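Local coordinates for protein DyP (Bjerkandera adusta, PDB 3VXJ) that is a heme b peroxidase of the dye-decolorizing family that probably uses hydrogen peroxide to oxidise dyes and phenols such as 2,6-dimethoxyphenol, at residues 63-68 with 123-128; 291-296 with 313-318; 323-328 with 367-372. One frame throughout, in Å; residues are numbered along the deposited sequence.

Interaction 1 (63-68 with 123-128)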
loop_
_atom_site.group_PDB
_atom_site.type_symbol
_atom_site.label_atom_id
_atom_site.label_comp_id
_atom_site.label_asym_id
_atom_site.label_seq_id
_atom_site.Cartn_x
_atom_site.Cartn_y
_atom_site.Cartn_z
ATOM N N PRO A 63 23.161 -6.362 1.410
ATOM C CA PRO A 63 23.740 -5.042 1.645
ATOM C C PRO A 63 23.078 -4.326 2.822
ATOM O O PRO A 63 22.009 -4.739 3.288
ATOM C CB PRO A 63 23.460 -4.298 0.336
ATOM C CG PRO A 63 22.265 -4.973 -0.232
ATOM C CD PRO A 63 22.386 -6.409 0.155
ATOM N N LEU A 64 23.715 -3.258 3.290
ATOM C CA LEU A 64 23.191 -2.462 4.391
ATOM C C LEU A 64 21.909 -1.734 3.994
ATOM O O LEU A 64 21.054 -1.469 4.833
ATOM C CB LEU A 64 24.242 -1.459 4.860
ATOM C CG LEU A 64 23.926 -0.678 6.135
ATOM C CD1 LEU A 64 23.745 -1.613 7.329
ATOM C CD2 LEU A 64 25.039 0.314 6.405
ATOM N N ALA A 65 21.791 -1.413 2.711
ATOM C CA ALA A 65 20.571 -0.824 2.185
ATOM C C ALA A 65 20.160 -1.480 0.878
ATOM O O ALA A 65 20.997 -1.901 0.081
ATOM C CB ALA A 65 20.727 0.684 2.015
ATOM N N PHE A 66 18.848 -1.557 0.676
ATOM C CA PHE A 66 18.269 -2.014 -0.573
ATOM C C PHE A 66 17.862 -0.777 -1.349
ATOM O O PHE A 66 17.335 0.178 -0.768
ATOM C CB PHE A 66 17.016 -2.860 -0.319
ATOM C CG PHE A 66 17.225 -4.029 0.615
ATOM C CD1 PHE A 66 18.436 -4.724 0.650
ATOM C CD2 PHE A 66 16.188 -4.457 1.444
ATOM C CE1 PHE A 66 18.613 -5.813 1.505
ATOM C CE2 PHE A 66 16.357 -5.550 2.304
ATOM C CZ PHE A 66 17.575 -6.228 2.332
ATOM N N VAL A 67 18.072 -0.790 -2.661
ATOM C CA VAL A 67 17.597 0.316 -3.500
ATOM C C VAL A 67 16.808 -0.203 -4.695
ATOM O O VAL A 67 17.227 -1.132 -5.380
ATOM C CB VAL A 67 18.746 1.240 -3.996
ATOM C CG1 VAL A 67 18.163 2.496 -4.671
ATOM C CG2 VAL A 67 19.667 1.628 -2.836
ATOM N N ASN A 68 15.630 0.386 -4.903
ATOM C CA ASN A 68 14.840 0.174 -6.106
ATOM C C ASN A 68 14.573 1.526 -6.772
ATOM O O ASN A 68 14.763 2.581 -6.158
ATOM C CB ASN A 68 13.524 -0.542 -5.783
ATOM C CG ASN A 68 13.674 -2.065 -5.596
ATOM O OD1 ASN A 68 12.669 -2.747 -5.403
ATOM N ND2 ASN A 68 14.914 -2.600 -5.627
ATOM N N ILE A 123 14.845 3.598 -0.963
ATOM C CA ILE A 123 15.997 3.119 -0.209
ATOM C C ILE A 123 15.492 2.524 1.094
ATOM O O ILE A 123 14.875 3.236 1.891
ATOM C CB ILE A 123 16.996 4.259 0.128
ATOM C CG1 ILE A 123 17.412 5.032 -1.126
ATOM C CG2 ILE A 123 18.228 3.693 0.861
ATOM C CD1 ILE A 123 18.054 6.384 -0.845
ATOM N N GLY A 124 15.724 1.231 1.301
ATOM C CA GLY A 124 15.311 0.557 2.535
ATOM C C GLY A 124 16.535 0.225 3.354
ATOM O O GLY A 124 17.492 -0.340 2.834
ATOM N N SER A 125 16.532 0.603 4.626
ATOM C CA SER A 125 17.687 0.326 5.483
ATOM C C SER A 125 17.293 0.260 6.949
ATOM O O SER A 125 16.127 0.405 7.297
ATOM C CB SER A 125 18.802 1.354 5.246
ATOM O OG SER A 125 20.027 0.890 5.784
ATOM N N ASP A 126 18.273 0.035 7.810
ATOM C CA ASP A 126 18.004 -0.208 9.218
ATOM C C ASP A 126 18.008 1.057 10.078
ATOM O O ASP A 126 17.452 1.041 11.180
ATOM C CB ASP A 126 19.037 -1.191 9.775
ATOM C CG ASP A 126 18.875 -2.610 9.239
ATOM O OD1 ASP A 126 17.808 -2.955 8.689
ATOM O OD2 ASP A 126 19.835 -3.396 9.384
ATOM N N GLN A 127 18.660 2.122 9.604
ATOM C CA GLN A 127 18.847 3.354 10.381
ATOM C C GLN A 127 18.791 4.573 9.470
ATOM O O GLN A 127 19.177 4.495 8.304
ATOM C CB GLN A 127 20.197 3.352 11.111
ATOM C CG GLN A 127 20.403 2.210 12.120
ATOM C CD GLN A 127 19.637 2.392 13.432
ATOM O OE1 GLN A 127 20.201 2.838 14.424
ATOM N NE2 GLN A 127 18.351 2.039 13.435
ATOM N N ASP A 128 18.339 5.698 10.016
ATOM C CA ASP A 128 18.275 6.946 9.265
ATOM C C ASP A 128 19.644 7.389 8.739
ATOM O O ASP A 128 19.755 7.864 7.614
ATOM C CB ASP A 128 17.633 8.047 10.105
ATOM C CG ASP A 128 16.152 7.843 10.293
ATOM O OD1 ASP A 128 15.524 7.170 9.449
ATOM O OD2 ASP A 128 15.612 8.371 11.285
#
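Ala65 lays its methyl against the methylene of Ser125, CB to CB 3.8 Å, on the sheet face it shares with Val67 and Ile123. One branch of Ile123 extends this strip: its CG2 lies 4.1 Å from Ala65 CB, while its other branch, CG1, meets Val67 CG1 more loosely. Ser125 also carries a polar grip, since its hydroxyl, OG anti to the backbone N (chi1 -164°), reaches back to donate to Leu64 O at 2.7 Å. That bond approaches from above the carbonyl plane, 41° out of it. Behind it the backbones form the hydrogen-bonded antiparallel pair of Phe66 and Gly124, with Phe66 N to Gly124 O and Gly124 N to Phe66 O both 2.8 Å. Phe66 CB comes no closer to this strand than 4.1 Å, from Gly124 O. The Phe66 ring, on the other face, makes a cation-pi contact with Lys21 and packs on Met19 of a loop and on Leu55 of helix 52-55. Helix 128-142 packs on the Ala65 and Ser125 face through Phe130, Phe134 and Thr135; strand 65-71 is outermost and strand 119-125 pairs next with strand 23-31, as in the ferredoxin-like half of a dimeric alpha+beta barrel.

Interaction 2 (291-296 with 313-318). With 3DM (2,6-dimethoxyphenol), chain D; HEM (protoporphyrin IX containing Fe), chain B.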
loop_
_atom_site.group_PDB
_atom_site.type_symbol
_atom_site.label_atom_id
_atom_site.label_comp_id
_atom_site.label_asym_id
_atom_site.label_seq_id
_atom_site.Cartn_x
_atom_site.Cartn_y
_atom_site.Cartn_z
ATOM N N PHE A 291 -9.432 -17.276 5.885
ATOM C CA PHE A 291 -10.850 -16.929 5.939
ATOM C C PHE A 291 -11.207 -16.342 4.588
ATOM O O PHE A 291 -10.324 -15.866 3.855
ATOM C CB PHE A 291 -11.139 -15.906 7.050
ATOM C CG PHE A 291 -10.475 -14.566 6.836
ATOM C CD1 PHE A 291 -11.153 -13.520 6.204
ATOM C CD2 PHE A 291 -9.157 -14.363 7.223
ATOM C CE1 PHE A 291 -10.530 -12.289 5.987
ATOM C CE2 PHE A 291 -8.523 -13.128 7.006
ATOM C CZ PHE A 291 -9.221 -12.099 6.388
ATOM N N ASP A 292 -12.489 -16.357 4.250
ATOM C CA ASP A 292 -12.906 -15.860 2.940
ATOM C C ASP A 292 -14.272 -15.172 2.924
ATOM O O ASP A 292 -14.795 -14.896 1.854
ATOM C CB ASP A 292 -12.853 -16.978 1.882
ATOM C CG ASP A 292 -13.791 -18.143 2.193
ATOM O OD1 ASP A 292 -14.562 -18.063 3.173
ATOM O OD2 ASP A 292 -13.755 -19.145 1.446
ATOM N N TYR A 293 -14.829 -14.903 4.107
ATOM C CA TYR A 293 -16.179 -14.337 4.290
ATOM C C TYR A 293 -17.318 -15.293 3.925
ATOM O O TYR A 293 -18.479 -14.903 4.004
ATOM C CB TYR A 293 -16.367 -12.951 3.606
ATOM C CG TYR A 293 -15.235 -11.993 3.883
ATOM C CD1 TYR A 293 -14.955 -11.592 5.186
ATOM C CD2 TYR A 293 -14.429 -11.503 2.847
ATOM C CE1 TYR A 293 -13.902 -10.741 5.458
ATOM C CE2 TYR A 293 -13.368 -10.642 3.110
ATOM C CZ TYR A 293 -13.116 -10.270 4.425
ATOM O OH TYR A 293 -12.067 -9.435 4.740
ATOM N N SER A 294 -17.008 -16.545 3.561
ATOM C CA SER A 294 -18.068 -17.499 3.188
ATOM C C SER A 294 -19.020 -17.799 4.343
ATOM O O SER A 294 -20.148 -18.239 4.118
ATOM C CB SER A 294 -17.501 -18.800 2.618
ATOM O OG SER A 294 -16.791 -19.512 3.599
ATOM N N ASP A 295 -18.576 -17.531 5.570
ATOM C CA ASP A 295 -19.420 -17.684 6.755
ATOM C C ASP A 295 -20.214 -16.418 7.122
ATOM O O ASP A 295 -20.847 -16.372 8.180
ATOM C CB ASP A 295 -18.566 -18.129 7.952
ATOM C CG ASP A 295 -17.553 -17.067 8.398
ATOM O OD1 ASP A 295 -17.476 -15.995 7.763
ATOM O OD2 ASP A 295 -16.834 -17.317 9.397
ATOM N N THR A 296 -20.144 -15.388 6.278
ATOM C CA THR A 296 -20.773 -14.105 6.579
ATOM C C THR A 296 -21.126 -13.333 5.295
ATOM O O THR A 296 -21.053 -12.101 5.240
ATOM C CB THR A 296 -19.903 -13.264 7.587
ATOM O OG1 THR A 296 -20.635 -12.121 8.054
ATOM C CG2 THR A 296 -18.564 -12.832 6.978
ATOM N N ASN A 313 -10.073 -6.405 -0.558
ATOM C CA ASN A 313 -10.042 -7.776 -1.046
ATOM C C ASN A 313 -11.314 -8.509 -0.634
ATOM O O ASN A 313 -11.395 -9.062 0.467
ATOM C CB ASN A 313 -8.812 -8.535 -0.547
ATOM C CG ASN A 313 -8.795 -9.985 -1.015
ATOM O OD1 ASN A 313 -9.619 -10.403 -1.847
ATOM N ND2 ASN A 313 -7.871 -10.771 -0.460
ATOM N N PRO A 314 -12.319 -8.511 -1.525
ATOM C CA PRO A 314 -13.633 -9.048 -1.187
ATOM C C PRO A 314 -13.702 -10.564 -1.025
ATOM O O PRO A 314 -14.716 -11.050 -0.542
ATOM C CB PRO A 314 -14.512 -8.598 -2.363
ATOM C CG PRO A 314 -13.784 -7.430 -2.957
ATOM C CD PRO A 314 -12.342 -7.760 -2.790
ATOM N N ARG A 315 -12.652 -11.298 -1.395
ATOM C CA ARG A 315 -12.649 -12.762 -1.240
ATOM C C ARG A 315 -13.958 -13.354 -1.791
ATOM O O ARG A 315 -14.306 -13.067 -2.944
ATOM C CB ARG A 315 -12.309 -13.176 0.209
ATOM C CG ARG A 315 -10.994 -12.576 0.670
ATOM C CD ARG A 315 -10.545 -13.051 2.048
ATOM N NE ARG A 315 -9.382 -12.262 2.466
ATOM C CZ ARG A 315 -8.298 -12.718 3.089
ATOM N NH1 ARG A 315 -8.182 -13.997 3.424
ATOM N NH2 ARG A 315 -7.318 -11.877 3.367
ATOM N N GLN A 316 -14.681 -14.163 -1.012
ATOM C CA GLN A 316 -15.874 -14.850 -1.525
ATOM C C GLN A 316 -17.056 -13.927 -1.829
ATOM O O GLN A 316 -18.022 -14.358 -2.457
ATOM C CB GLN A 316 -16.297 -15.998 -0.589
ATOM C CG GLN A 316 -17.364 -16.957 -1.147
ATOM C CD GLN A 316 -16.889 -17.773 -2.342
ATOM O OE1 GLN A 316 -15.690 -17.984 -2.533
ATOM N NE2 GLN A 316 -17.837 -18.245 -3.142
ATOM N N ASP A 317 -16.991 -12.656 -1.430
ATOM C CA ASP A 317 -18.018 -11.706 -1.895
ATOM C C ASP A 317 -18.050 -11.626 -3.431
ATOM O O ASP A 317 -19.073 -11.254 -4.014
ATOM C CB ASP A 317 -17.808 -10.296 -1.329
ATOM C CG ASP A 317 -18.136 -10.180 0.152
ATOM O OD1 ASP A 317 -18.940 -10.967 0.698
ATOM O OD2 ASP A 317 -17.579 -9.240 0.761
ATOM N N LEU A 318 -16.941 -11.981 -4.082
ATOM C CA LEU A 318 -16.892 -11.994 -5.553
ATOM C C LEU A 318 -17.475 -13.269 -6.166
ATOM O O LEU A 318 -17.679 -13.327 -7.384
ATOM C CB LEU A 318 -15.464 -11.764 -6.061
ATOM C CG LEU A 318 -14.825 -10.420 -5.724
ATOM C CD1 LEU A 318 -13.442 -10.344 -6.344
ATOM C CD2 LEU A 318 -15.688 -9.255 -6.197
HETATM O O1 3DM D . -8.161 -13.625 -1.734
HETATM C C1 3DM D . -9.261 -14.406 -2.017
HETATM C C2 3DM D . -10.086 -14.131 -3.113
HETATM O O2 3DM D . -9.789 -13.055 -3.910
HETATM C C7 3DM D . -10.822 -12.560 -4.777
HETATM C C3 3DM D . -11.186 -14.965 -3.361
HETATM C C4 3DM D . -11.470 -16.038 -2.510
HETATM C C5 3DM D . -10.645 -16.313 -1.426
HETATM C C6 3DM D . -9.544 -15.492 -1.179
HETATM O O3 3DM D . -8.699 -15.706 -0.126
HETATM C C8 3DM D . -9.152 -16.612 0.916
HETATM C CHA HEM B . -4.887 -4.347 4.314
HETATM C CHB HEM B . -4.139 -0.236 6.746
HETATM C CHC HEM B . -4.695 2.323 2.680
HETATM C CHD HEM B . -5.411 -1.775 0.217
HETATM C C1A HEM B . -4.671 -3.457 5.330
HETATM C C2A HEM B . -4.530 -3.798 6.728
HETATM C C3A HEM B . -4.333 -2.651 7.401
HETATM C C4A HEM B . -4.313 -1.568 6.444
HETATM C CMA HEM B . -4.123 -2.478 8.917
HETATM C CAA HEM B . -4.666 -5.226 7.304
HETATM C CBA HEM B . -3.373 -6.043 7.338
HETATM C CGA HEM B . -2.912 -6.522 5.981
HETATM O O1A HEM B . -3.542 -7.416 5.377
HETATM O O2A HEM B . -1.860 -6.010 5.507
HETATM C C1B HEM B . -4.208 0.820 5.859
HETATM C C2B HEM B . -4.030 2.217 6.191
HETATM C C3B HEM B . -4.180 2.929 5.059
HETATM C C4B HEM B . -4.442 1.991 3.988
HETATM C CMB HEM B . -3.744 2.735 7.618
HETATM C CAB HEM B . -4.069 4.456 4.860
HETATM C CBB HEM B . -3.368 5.231 5.690
HETATM C C1C HEM B . -4.983 1.437 1.673
HETATM C C2C HEM B . -5.310 1.788 0.304
HETATM C C3C HEM B . -5.525 0.652 -0.377
HETATM C C4C HEM B . -5.329 -0.445 0.547
HETATM C CMC HEM B . -5.372 3.233 -0.227
HETATM C CAC HEM B . -5.893 0.463 -1.872
HETATM C CBC HEM B . -6.719 1.306 -2.507
HETATM C C1D HEM B . -5.267 -2.828 1.083
HETATM C C2D HEM B . -5.257 -4.209 0.665
HETATM C C3D HEM B . -5.109 -5.000 1.927
HETATM C C4D HEM B . -5.033 -4.030 2.991
HETATM C CMD HEM B . -5.388 -4.806 -0.746
HETATM C CAD HEM B . -5.074 -6.534 1.996
HETATM C CBD HEM B . -6.518 -7.025 1.956
HETATM C CGD HEM B . -6.594 -8.527 1.971
HETATM O O1D HEM B . -7.346 -9.067 2.828
HETATM O O2D HEM B . -5.922 -9.185 1.145
HETATM N NA HEM B . -4.558 -2.096 5.202
HETATM N NB HEM B . -4.494 0.712 4.503
HETATM N NC HEM B . -5.043 0.068 1.788
HETATM N ND HEM B . -5.101 -2.751 2.464
HETATM FE FE HEM B . -4.867 -1.003 3.502
HETATM O O HOH W 1 -10.152 -9.482 2.821
HETATM O O HOH W 2 -2.905 -1.209 3.226
#
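A single water is held between Tyr293 OH and Arg315 NE: the hydroxyl lies 2.7 Å from it, and NE donates to it at 2.9 Å. Asn313 O and the heme propionate oxygen O1D are also within bonding distance of this water. Arg315 spreads its guanidinium flat on the Phe291 ring, planes 9° apart and CZ 3.9 Å from the ring centroid, a cation-pi stack over the face. CG lies beside the backbone N (chi1 -55°) and the chain then runs extended to NE, which carries the flat group out to that ring. Its two ends are fixed differently: NH1 donates to Phe291 O at 2.9 Å, while NH2 points almost straight at heme O1D, 2.9 Å away, and also bonds Asn289 OD1. Replacing Arg315 by a leucine would probably leave Phe291 O and the propionate without their charged partner and the ring without its cation. Asn313 ND2 bridges two separate oxygens, donating to heme O2D and to O1 of 2,6-dimethoxyphenol, whose ring lies beside Arg315 CG. Behind the arginine, Gln316 N bonds Asp292 O, and Asp292 OD1 closes an Asx turn onto Ser294 N while Ser294 OG also donates to it. Arg315 and Asn313 thus join a heme propionate to one pocket for 2,6-dimethoxyphenol, consistent with a substrate-binding position on the propionate side of the heme in this DyP-type peroxidase.

Interaction 3 (323-328 with 367-372); sequences DTFHAM and FRFQQI. With HEM (protoporphyrin IX containing Fe), chain B; 3DM (2,6-dimethoxyphenol), chain D.
Phe325 sits between Thr324, whose CB lies over the centre of one ring face, and Phe369 on the other. The two phenylalanines form an offset stack, centroids 4.0 Å apart and planes at 15°. CE1 of Phe325 rests over the middle of the Phe369 ring, 3.5 Å from its CZ. Phe369 reaches the stack with CG anti to the backbone N (chi1 -151°), which swings its ring off helix 367-375 toward the loop. Trp374 of the same helix meets both rings, that of Phe369 edge-to-face. The carbonyl of Phe325 is used as well: Gln370 NE2 donates to Phe325 O at 2.9 Å, with the acceptor lying in the plane of the amide. Next, His326 points its CB away from the helix, and 2,6-dimethoxyphenol O2 lies at the edge of its imidazole, 3.0 Å from NE2. Ala327 then directs CB back toward the helix, where the nearest atom is Gln370 NE2 at 4.0 Å. The bond to Phe325 O fixes the turn of the Gln370 amide, so that OE1 faces the heme, 3.4 Å from its CAC. One turn earlier, Phe367 places CD1 beside the heme vinyl carbon CBC, 3.6 Å apart. The chemistry is thus divided: stacked rings join loop to helix by dispersion, one hydrogen bond from the Gln370 amide sets the polar side, and the same short loop presents its histidine to the phenol and faces the helix lining the heme.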
loop_
_atom_site.group_PDB
_atom_site.type_symbol
_atom_site.label_atom_id
_atom_site.label_comp_id
_atom_site.label_asym_id
_atom_site.label_seq_id
_atom_site.Cartn_x
_atom_site.Cartn_y
_atom_site.Cartn_z
ATOM N N ASP A 323 -8.333 -13.699 -9.955
ATOM C CA ASP A 323 -6.923 -13.293 -10.010
ATOM C C ASP A 323 -6.765 -11.779 -10.103
ATOM O O ASP A 323 -5.798 -11.227 -9.600
ATOM C CB ASP A 323 -6.222 -13.869 -11.253
ATOM C CG ASP A 323 -6.148 -15.379 -11.265
ATOM O OD1 ASP A 323 -6.194 -16.007 -10.187
ATOM O OD2 ASP A 323 -5.998 -15.932 -12.381
ATOM N N THR A 324 -7.733 -11.137 -10.752
ATOM C CA THR A 324 -7.516 -9.877 -11.463
ATOM C C THR A 324 -7.170 -8.682 -10.590
ATOM O O THR A 324 -6.406 -7.812 -11.016
ATOM C CB THR A 324 -8.762 -9.538 -12.309
ATOM O OG1 THR A 324 -9.172 -10.716 -13.016
ATOM C CG2 THR A 324 -8.482 -8.435 -13.322
ATOM N N PHE A 325 -7.722 -8.644 -9.380
ATOM C CA PHE A 325 -7.684 -7.434 -8.558
ATOM C C PHE A 325 -6.764 -7.510 -7.356
ATOM O O PHE A 325 -6.826 -6.648 -6.476
ATOM C CB PHE A 325 -9.104 -7.012 -8.166
ATOM C CG PHE A 325 -10.077 -7.091 -9.301
ATOM C CD1 PHE A 325 -9.983 -6.213 -10.376
ATOM C CD2 PHE A 325 -11.070 -8.069 -9.309
ATOM C CE1 PHE A 325 -10.871 -6.301 -11.455
ATOM C CE2 PHE A 325 -11.965 -8.161 -10.377
ATOM C CZ PHE A 325 -11.867 -7.278 -11.451
ATOM N N HIS A 326 -5.895 -8.517 -7.332
ATOM C CA HIS A 326 -4.889 -8.626 -6.287
ATOM C C HIS A 326 -3.693 -7.737 -6.586
ATOM O O HIS A 326 -3.373 -7.481 -7.745
ATOM C CB HIS A 326 -4.465 -10.081 -6.102
ATOM C CG HIS A 326 -5.570 -10.960 -5.603
ATOM N ND1 HIS A 326 -6.030 -10.918 -4.305
ATOM C CD2 HIS A 326 -6.326 -11.891 -6.237
ATOM C CE1 HIS A 326 -7.013 -11.788 -4.156
ATOM N NE2 HIS A 326 -7.221 -12.384 -5.315
ATOM N N ALA A 327 -3.035 -7.260 -5.531
ATOM C CA ALA A 327 -1.855 -6.413 -5.691
ATOM C C ALA A 327 -0.956 -6.580 -4.476
ATOM O O ALA A 327 -1.435 -6.966 -3.404
ATOM C CB ALA A 327 -2.277 -4.950 -5.852
ATOM N N MET A 328 0.331 -6.271 -4.647
ATOM C CA MET A 328 1.320 -6.315 -3.556
ATOM C C MET A 328 1.406 -4.954 -2.889
ATOM O O MET A 328 1.370 -3.930 -3.563
ATOM C CB MET A 328 2.709 -6.639 -4.113
ATOM C CG MET A 328 2.863 -7.997 -4.765
ATOM S SD MET A 328 2.799 -9.356 -3.580
ATOM C CE MET A 328 3.483 -10.665 -4.589
ATOM N N PHE A 367 -4.681 -1.077 -7.240
ATOM C CA PHE A 367 -4.945 0.126 -6.464
ATOM C C PHE A 367 -6.232 0.848 -6.869
ATOM O O PHE A 367 -7.069 1.166 -6.027
ATOM C CB PHE A 367 -3.770 1.096 -6.608
ATOM C CG PHE A 367 -4.080 2.481 -6.115
ATOM C CD1 PHE A 367 -4.279 2.727 -4.752
ATOM C CD2 PHE A 367 -4.263 3.531 -7.016
ATOM C CE1 PHE A 367 -4.615 4.008 -4.302
ATOM C CE2 PHE A 367 -4.582 4.804 -6.571
ATOM C CZ PHE A 367 -4.773 5.043 -5.213
ATOM N N ARG A 368 -6.363 1.154 -8.155
ATOM C CA ARG A 368 -7.440 2.022 -8.591
ATOM C C ARG A 368 -8.805 1.356 -8.483
ATOM O O ARG A 368 -9.800 2.008 -8.162
ATOM C CB ARG A 368 -7.166 2.506 -10.011
ATOM C CG ARG A 368 -7.990 3.683 -10.431
ATOM C CD ARG A 368 -7.460 4.179 -11.764
ATOM N NE ARG A 368 -8.100 5.414 -12.199
ATOM C CZ ARG A 368 -9.269 5.482 -12.831
ATOM N NH1 ARG A 368 -9.946 4.376 -13.124
ATOM N NH2 ARG A 368 -9.759 6.666 -13.179
ATOM N N PHE A 369 -8.844 0.050 -8.758
ATOM C CA PHE A 369 -10.075 -0.743 -8.643
ATOM C C PHE A 369 -10.508 -0.863 -7.186
ATOM O O PHE A 369 -11.688 -0.708 -6.864
ATOM C CB PHE A 369 -9.847 -2.127 -9.241
ATOM C CG PHE A 369 -11.082 -2.768 -9.800
ATOM C CD1 PHE A 369 -11.439 -2.571 -11.127
ATOM C CD2 PHE A 369 -11.872 -3.593 -9.011
ATOM C CE1 PHE A 369 -12.570 -3.172 -11.658
ATOM C CE2 PHE A 369 -13.021 -4.185 -9.540
ATOM C CZ PHE A 369 -13.356 -3.976 -10.868
ATOM N N GLN A 370 -9.542 -1.139 -6.316
ATOM C CA GLN A 370 -9.775 -1.209 -4.876
ATOM C C GLN A 370 -10.298 0.113 -4.328
ATOM O O GLN A 370 -11.193 0.131 -3.479
ATOM C CB GLN A 370 -8.495 -1.630 -4.169
ATOM C CG GLN A 370 -8.078 -3.035 -4.538
ATOM C CD GLN A 370 -6.630 -3.311 -4.221
ATOM O OE1 GLN A 370 -5.999 -2.600 -3.431
ATOM N NE2 GLN A 370 -6.080 -4.349 -4.840
ATOM N N GLN A 371 -9.765 1.222 -4.839
ATOM C CA GLN A 371 -10.159 2.548 -4.383
ATOM C C GLN A 371 -11.534 2.972 -4.915
ATOM O O GLN A 371 -12.427 3.346 -4.142
ATOM C CB GLN A 371 -9.113 3.587 -4.796
ATOM C CG GLN A 371 -9.403 4.991 -4.246
ATOM C CD GLN A 371 -9.297 5.046 -2.732
ATOM O OE1 GLN A 371 -8.253 4.715 -2.168
ATOM N NE2 GLN A 371 -10.388 5.416 -2.067
ATOM N N ILE A 372 -11.684 2.950 -6.240
ATOM C CA ILE A 372 -12.862 3.529 -6.875
ATOM C C ILE A 372 -14.022 2.537 -6.892
ATOM O O ILE A 372 -15.085 2.797 -6.313
ATOM C CB ILE A 372 -12.561 4.001 -8.299
ATOM C CG1 ILE A 372 -11.489 5.102 -8.284
ATOM C CG2 ILE A 372 -13.838 4.521 -8.968
ATOM C CD1 ILE A 372 -11.085 5.599 -9.661
HETATM C CHA HEM B . -4.887 -4.347 4.314
HETATM C CHB HEM B . -4.139 -0.236 6.746
HETATM C CHC HEM B . -4.695 2.323 2.680
HETATM C CHD HEM B . -5.411 -1.775 0.217
HETATM C C1A HEM B . -4.671 -3.457 5.330
HETATM C C2A HEM B . -4.530 -3.798 6.728
HETATM C C3A HEM B . -4.333 -2.651 7.401
HETATM C C4A HEM B . -4.313 -1.568 6.444
HETATM C CMA HEM B . -4.123 -2.478 8.917
HETATM C CAA HEM B . -4.666 -5.226 7.304
HETATM C CBA HEM B . -3.373 -6.043 7.338
HETATM C CGA HEM B . -2.912 -6.522 5.981
HETATM O O1A HEM B . -3.542 -7.416 5.377
HETATM O O2A HEM B . -1.860 -6.010 5.507
HETATM C C1B HEM B . -4.208 0.820 5.859
HETATM C C2B HEM B . -4.030 2.217 6.191
HETATM C C3B HEM B . -4.180 2.929 5.059
HETATM C C4B HEM B . -4.442 1.991 3.988
HETATM C CMB HEM B . -3.744 2.735 7.618
HETATM C CAB HEM B . -4.069 4.456 4.860
HETATM C CBB HEM B . -3.368 5.231 5.690
HETATM C C1C HEM B . -4.983 1.437 1.673
HETATM C C2C HEM B . -5.310 1.788 0.304
HETATM C C3C HEM B . -5.525 0.652 -0.377
HETATM C C4C HEM B . -5.329 -0.445 0.547
HETATM C CMC HEM B . -5.372 3.233 -0.227
HETATM C CAC HEM B . -5.893 0.463 -1.872
HETATM C CBC HEM B . -6.719 1.306 -2.507
HETATM C C1D HEM B . -5.267 -2.828 1.083
HETATM C C2D HEM B . -5.257 -4.209 0.665
HETATM C C3D HEM B . -5.109 -5.000 1.927
HETATM C C4D HEM B . -5.033 -4.030 2.991
HETATM C CMD HEM B . -5.388 -4.806 -0.746
HETATM C CAD HEM B . -5.074 -6.534 1.996
HETATM C CBD HEM B . -6.518 -7.025 1.956
HETATM C CGD HEM B . -6.594 -8.527 1.971
HETATM O O1D HEM B . -7.346 -9.067 2.828
HETATM O O2D HEM B . -5.922 -9.185 1.145
HETATM N NA HEM B . -4.558 -2.096 5.202
HETATM N NB HEM B . -4.494 0.712 4.503
HETATM N NC HEM B . -5.043 0.068 1.788
HETATM N ND HEM B . -5.101 -2.751 2.464
HETATM FE FE HEM B . -4.867 -1.003 3.502
HETATM O O1 3DM D . -8.161 -13.625 -1.734
HETATM C C1 3DM D . -9.261 -14.406 -2.017
HETATM C C2 3DM D . -10.086 -14.131 -3.113
HETATM O O2 3DM D . -9.789 -13.055 -3.910
HETATM C C7 3DM D . -10.822 -12.560 -4.777
HETATM C C3 3DM D . -11.186 -14.965 -3.361
HETATM C C4 3DM D . -11.470 -16.038 -2.510
HETATM C C5 3DM D . -10.645 -16.313 -1.426
HETATM C C6 3DM D . -9.544 -15.492 -1.179
HETATM O O3 3DM D . -8.699 -15.706 -0.126
HETATM C C8 3DM D . -9.152 -16.612 0.916
HETATM O O HOH W 2 -2.905 -1.209 3.226
#

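Overall arrangement
Along the chain the three contacts follow in series, each closing before the next opens. Interaction 1 lies in the four-stranded antiparallel sheet of the first half, at the edge strand 65-71; interaction 3 runs into edge strand 328-334 of the second sheet, which has the same strand order, consistent with the ferredoxin-like halves of a dimeric alpha+beta barrel fold. Interactions 1 and 2 are 37 Å apart between centres, on opposite sides of the molecule's centre; interaction 1 lies away from the heme and phenol sites. Interactions 2 and 3, 16 Å apart between centres, touch where Asn313 packs on His326, and both border the heme and the bound phenol.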